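Local coordinates for protein putative SnoaL-like polyketide cyclase (Jannaschia sp., PDB 3KKG) that is of unproven function but probably acts as a SnoaL-like polyketide cyclase, a lyase-type enzyme built on the NTF2-like fold, at residues Gln2-Ile7 against Glu76-Glu81; Thr115-Ala120 against Ile125-Phe130. One frame throughout, in Å; residues are numbered along the deposited sequence.

Overall arrangement
Both contacts reach the same curved mixed sheet of the NTF2-like fold. Interaction 1 sets the chain's N-terminal lead-in, residues 2-7, against strand 72-81, an outermost strand of that sheet within the chain, whereas interaction 2 lies in the hairpin of strands 108-120 and 123-131 in its middle. Strand 84-94 lies between them, pairing with 72-81 on one flank and 108-120 on the other. Both segments of interaction 1 precede those of interaction 2; the centres lie about 15 Å apart and the nearest atoms about 6 Å, without touching. Each also meets the second subunit, and E76 of one subunit forms a salt bridge with R128 of the other, so the two sites meet across the dimer.

Interaction 1: residues Gln2-Ile7 against Glu76-Glu81; sequences QDRSPI and ENVTVE
V78 and V80, alternate residues of strand 76-81 that send their side chains to the same face, receive the outstretched side chain of R4. Within strand 72-81, E76 and N77 form a classic beta bulge, both facing Q88 of the adjoining strand. At V78 the end of the arginine arrives crosswise: NH2 lies 3.9 Å from V78 CG1 and 3.4 Å from V78 O, which sits at the edge of the guanidinium, near its plane, but at too poor an angle for a hydrogen bond. T79 turns to the other face. V80 then presents CG1 to the arginine shaft, 3.8 Å from R4 CD and 3.3 Å from R4 NE. Beta-branched valines suit an extended strand and offer methyls both to this shaft and to V12 of helix 6-16, for which S5 is the N-cap. R4 reaches them with CG anti to its own carbonyl carbon (chi1 -72°) and the chain extended as far as NE. The same NE that rests on V80 CG1 also pairs with the carboxylate of E81 of the second subunit. A leucine here would probably leave that glutamate without its charged mate and uncover V78, which the guanidinium end now meets. The arrangement is an N-terminal arm laid beside the strand that is outermost within the chain, at the dimer interface of an NTF2-like fold.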
# COMPACT_ATOMS: atom_id res chain seq x y z
N GLN A 2 -4.73 -16.12 17.62
CA GLN A 2 -5.63 -17.06 17.01
C GLN A 2 -4.96 -17.56 15.75
O GLN A 2 -4.50 -16.77 14.92
CB GLN A 2 -6.94 -16.35 16.70
CG GLN A 2 -7.87 -17.00 15.72
CD GLN A 2 -9.11 -16.12 15.56
OE1 GLN A 2 -9.27 -15.30 14.59
NE2 GLN A 2 -9.94 -16.24 16.57
N ASP A 3 -4.92 -18.86 15.59
CA ASP A 3 -4.31 -19.47 14.44
C ASP A 3 -5.16 -19.27 13.20
O ASP A 3 -6.39 -19.16 13.28
CB ASP A 3 -4.16 -20.96 14.62
CG ASP A 3 -3.11 -21.36 15.66
OD1 ASP A 3 -2.41 -20.49 16.27
OD2 ASP A 3 -3.01 -22.59 15.82
N ARG A 4 -4.48 -19.27 12.07
CA ARG A 4 -5.14 -19.21 10.78
C ARG A 4 -6.08 -20.39 10.60
O ARG A 4 -5.75 -21.51 10.93
CB ARG A 4 -4.10 -19.23 9.66
CG ARG A 4 -3.34 -17.91 9.58
CD ARG A 4 -2.16 -17.91 8.64
NE ARG A 4 -1.59 -16.59 8.62
CZ ARG A 4 -0.43 -16.27 8.10
NH1 ARG A 4 0.29 -17.20 7.47
NH2 ARG A 4 0.01 -15.02 8.18
N SER A 5 -7.24 -20.10 10.02
CA SER A 5 -8.13 -21.17 9.64
C SER A 5 -7.53 -21.95 8.47
O SER A 5 -6.58 -21.48 7.80
CB SER A 5 -9.49 -20.63 9.21
OG SER A 5 -9.40 -19.94 7.95
N PRO A 6 -8.04 -23.14 8.20
CA PRO A 6 -7.58 -23.87 7.04
C PRO A 6 -7.65 -23.08 5.74
O PRO A 6 -6.74 -23.16 4.93
CB PRO A 6 -8.52 -25.11 7.01
CG PRO A 6 -8.90 -25.30 8.42
CD PRO A 6 -9.00 -23.94 9.01
N ILE A 7 -8.74 -22.36 5.53
CA ILE A 7 -8.88 -21.61 4.28
C ILE A 7 -7.86 -20.48 4.27
O ILE A 7 -7.24 -20.18 3.24
CB ILE A 7 -10.33 -21.07 4.13
CG1 ILE A 7 -11.28 -22.20 3.80
CG2 ILE A 7 -10.42 -20.04 2.98
CD1 ILE A 7 -12.72 -21.84 4.04
N GLU A 76 8.28 -9.49 3.82
CA GLU A 76 8.47 -9.23 5.23
C GLU A 76 7.28 -9.10 6.13
O GLU A 76 7.48 -8.99 7.35
CB GLU A 76 9.24 -8.03 5.49
CG GLU A 76 8.71 -6.87 4.87
CD GLU A 76 9.48 -5.69 5.41
OE1 GLU A 76 10.58 -5.46 4.81
OE2 GLU A 76 9.00 -5.03 6.36
N ASN A 77 6.10 -9.16 5.57
CA ASN A 77 4.93 -9.34 6.42
C ASN A 77 3.83 -9.98 5.61
O ASN A 77 3.65 -9.58 4.45
CB ASN A 77 4.50 -8.01 7.07
CG ASN A 77 3.37 -8.21 8.06
OD1 ASN A 77 2.24 -8.21 7.68
ND2 ASN A 77 3.72 -8.54 9.27
N VAL A 78 3.10 -10.95 6.17
CA VAL A 78 1.92 -11.52 5.57
C VAL A 78 0.78 -11.38 6.61
O VAL A 78 0.93 -11.79 7.78
CB VAL A 78 2.08 -12.98 5.22
CG1 VAL A 78 0.79 -13.57 4.68
CG2 VAL A 78 3.29 -13.14 4.25
N THR A 79 -0.32 -10.80 6.18
CA THR A 79 -1.50 -10.65 7.01
C THR A 79 -2.66 -11.20 6.25
O THR A 79 -2.98 -10.72 5.15
CB THR A 79 -1.67 -9.18 7.37
OG1 THR A 79 -0.62 -8.82 8.27
CG2 THR A 79 -3.05 -8.86 8.06
N VAL A 80 -3.40 -12.13 6.85
CA VAL A 80 -4.56 -12.68 6.19
C VAL A 80 -5.76 -12.62 7.10
O VAL A 80 -5.66 -12.93 8.27
CB VAL A 80 -4.33 -14.17 5.72
CG1 VAL A 80 -3.90 -15.04 6.90
CG2 VAL A 80 -5.56 -14.76 5.03
N GLU A 81 -6.91 -12.25 6.52
CA GLU A 81 -8.22 -12.40 7.16
C GLU A 81 -9.18 -12.93 6.11
O GLU A 81 -9.48 -12.25 5.11
CB GLU A 81 -8.73 -11.09 7.73
CG GLU A 81 -9.98 -11.32 8.57
CD GLU A 81 -10.51 -10.11 9.26
OE1 GLU A 81 -10.13 -8.98 8.93
OE2 GLU A 81 -11.43 -10.31 10.10

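Interaction 2: residues Thr115-Ala120 against Ile125-Phe130; sequences TLFTLA and IEMRYF
L116 and R128 form an antiparallel hydrogen-bonded pair, R128 O accepting from L116 N at 2.8 Å and L116 O from R128 N. The ladder continues with T118 N to E126 O and then meets a classic beta bulge: I125 and E126 both face T118, whose carbonyl O takes I125 N at 2.8 Å and, weakly, E126 N.

Apolar contacts fill the face of T115, F117, M127 and Y129. M127, modelled as selenomethionine, leaves the backbone with CG anti to its N (chi1 -179°). Its SE stands 4.7 Å from the F117 ring centroid, obliquely placed, a Met-aromatic contact; its CG presses tightly on T115 CG2 at 3.4 Å. An unbranched thioether chain, here carrying selenium as a label, can lie along both F117 and T115. T115 OG1 approaches the edge of the Y129 ring, whose hydroxyl bonds D113.

The other face mixes polar groups with L116, whose CD1 meets the F130 ring edge, 4.1 Å from F130 CD1. R128 NE reaches E126 OE2 at 2.8 Å in a salt bridge. One water links E126 OE2 to T118 OG1; a second joins T118 OG1 to L116 O and reaches E126 OE2 only weakly. E126 also holds R42, while R128 reaches E76 of the second subunit.

The hairpin lies between strand 84-94, paired beyond 115-120, and strand 41-45, paired beyond 125-130; F117 and L119 rest on V15 of helix 6-16, and F130 meets F130 of the second subunit.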
# COMPACT_ATOMS: atom_id res chain seq x y z
N THR A 115 1.09 -5.64 -1.57
CA THR A 115 0.18 -6.26 -2.53
C THR A 115 -1.00 -6.77 -1.76
O THR A 115 -0.81 -7.50 -0.76
CB THR A 115 0.90 -7.37 -3.34
OG1 THR A 115 2.22 -6.89 -3.73
CG2 THR A 115 0.13 -7.78 -4.55
N LEU A 116 -2.20 -6.46 -2.24
CA LEU A 116 -3.43 -6.77 -1.53
C LEU A 116 -4.23 -7.69 -2.42
O LEU A 116 -4.73 -7.27 -3.50
CB LEU A 116 -4.16 -5.46 -1.22
CG LEU A 116 -3.29 -4.47 -0.43
CD1 LEU A 116 -3.14 -3.18 -1.17
CD2 LEU A 116 -3.86 -4.22 0.93
N PHE A 117 -4.38 -8.94 -2.02
CA PHE A 117 -5.04 -9.96 -2.82
C PHE A 117 -6.43 -10.24 -2.28
O PHE A 117 -6.65 -10.25 -1.05
CB PHE A 117 -4.24 -11.27 -2.73
CG PHE A 117 -2.87 -11.17 -3.36
CD1 PHE A 117 -2.68 -11.48 -4.68
CD2 PHE A 117 -1.75 -10.85 -2.60
CE1 PHE A 117 -1.42 -11.41 -5.26
CE2 PHE A 117 -0.48 -10.80 -3.19
CZ PHE A 117 -0.31 -11.12 -4.52
N THR A 118 -7.34 -10.53 -3.20
CA THR A 118 -8.65 -11.09 -2.86
C THR A 118 -8.76 -12.43 -3.56
O THR A 118 -8.39 -12.58 -4.75
CB THR A 118 -9.77 -10.18 -3.35
OG1 THR A 118 -9.53 -8.86 -2.83
CG2 THR A 118 -11.14 -10.64 -2.84
N LEU A 119 -9.22 -13.43 -2.80
CA LEU A 119 -9.42 -14.75 -3.34
C LEU A 119 -10.91 -15.14 -3.29
O LEU A 119 -11.69 -14.55 -2.56
CB LEU A 119 -8.58 -15.78 -2.57
CG LEU A 119 -7.05 -15.64 -2.58
CD1 LEU A 119 -6.54 -14.82 -1.39
CD2 LEU A 119 -6.34 -17.03 -2.71
N ALA A 120 -11.28 -16.12 -4.11
CA ALA A 120 -12.59 -16.75 -4.04
C ALA A 120 -12.39 -18.22 -4.35
O ALA A 120 -11.78 -18.54 -5.37
CB ALA A 120 -13.56 -16.13 -5.06
N ILE A 125 -8.65 -13.58 -7.39
CA ILE A 125 -9.52 -12.82 -8.32
C ILE A 125 -9.14 -11.34 -8.52
O ILE A 125 -9.61 -10.71 -9.50
CB ILE A 125 -11.00 -12.93 -7.91
CG1 ILE A 125 -11.29 -12.24 -6.56
CG2 ILE A 125 -11.42 -14.41 -7.83
CD1 ILE A 125 -12.80 -12.16 -6.21
N GLU A 126 -8.37 -10.80 -7.60
CA GLU A 126 -7.97 -9.40 -7.71
C GLU A 126 -6.68 -9.18 -6.93
O GLU A 126 -6.44 -9.82 -5.88
CB GLU A 126 -9.05 -8.48 -7.15
CG GLU A 126 -8.73 -6.99 -7.36
CD GLU A 126 -9.88 -6.09 -7.01
OE1 GLU A 126 -10.84 -6.02 -7.80
OE2 GLU A 126 -9.82 -5.53 -5.88
N MSE A 127 -5.86 -8.30 -7.47
CA MSE A 127 -4.61 -7.90 -6.88
C MSE A 127 -4.48 -6.39 -6.98
O MSE A 127 -4.60 -5.87 -8.09
CB MSE A 127 -3.46 -8.56 -7.64
CG MSE A 127 -2.08 -8.26 -7.12
SE MSE A 127 -0.76 -9.21 -8.14
CE MSE A 127 -0.87 -8.17 -9.65
N ARG A 128 -4.32 -5.71 -5.85
CA ARG A 128 -4.07 -4.29 -5.80
C ARG A 128 -2.66 -4.07 -5.32
O ARG A 128 -2.14 -4.82 -4.50
CB ARG A 128 -5.03 -3.59 -4.82
CG ARG A 128 -6.47 -3.75 -5.16
CD ARG A 128 -7.38 -3.25 -4.03
NE ARG A 128 -8.78 -3.36 -4.39
CZ ARG A 128 -9.71 -2.69 -3.72
NH1 ARG A 128 -9.40 -1.87 -2.73
NH2 ARG A 128 -10.99 -2.84 -4.06
N TYR A 129 -1.97 -3.09 -5.87
CA TYR A 129 -0.57 -2.88 -5.63
C TYR A 129 -0.22 -1.44 -5.33
O TYR A 129 -0.62 -0.53 -6.03
CB TYR A 129 0.23 -3.37 -6.87
CG TYR A 129 1.71 -3.31 -6.64
CD1 TYR A 129 2.33 -4.25 -5.85
CD2 TYR A 129 2.49 -2.33 -7.20
CE1 TYR A 129 3.65 -4.18 -5.57
CE2 TYR A 129 3.84 -2.26 -6.94
CZ TYR A 129 4.42 -3.20 -6.14
OH TYR A 129 5.77 -3.14 -5.85
N PHE A 130 0.72 -1.28 -4.39
CA PHE A 130 1.40 -0.01 -4.19
C PHE A 130 2.86 -0.20 -3.87
O PHE A 130 3.20 -1.06 -3.05
CB PHE A 130 0.85 0.78 -3.01
CG PHE A 130 -0.60 1.12 -3.08
CD1 PHE A 130 -1.56 0.26 -2.64
CD2 PHE A 130 -1.02 2.38 -3.51
CE1 PHE A 130 -2.93 0.60 -2.69
CE2 PHE A 130 -2.36 2.74 -3.54
CZ PHE A 130 -3.29 1.87 -3.14
O HOH W 1 -7.56 -7.08 -3.89
O HOH W 2 -11.33 -6.68 -3.94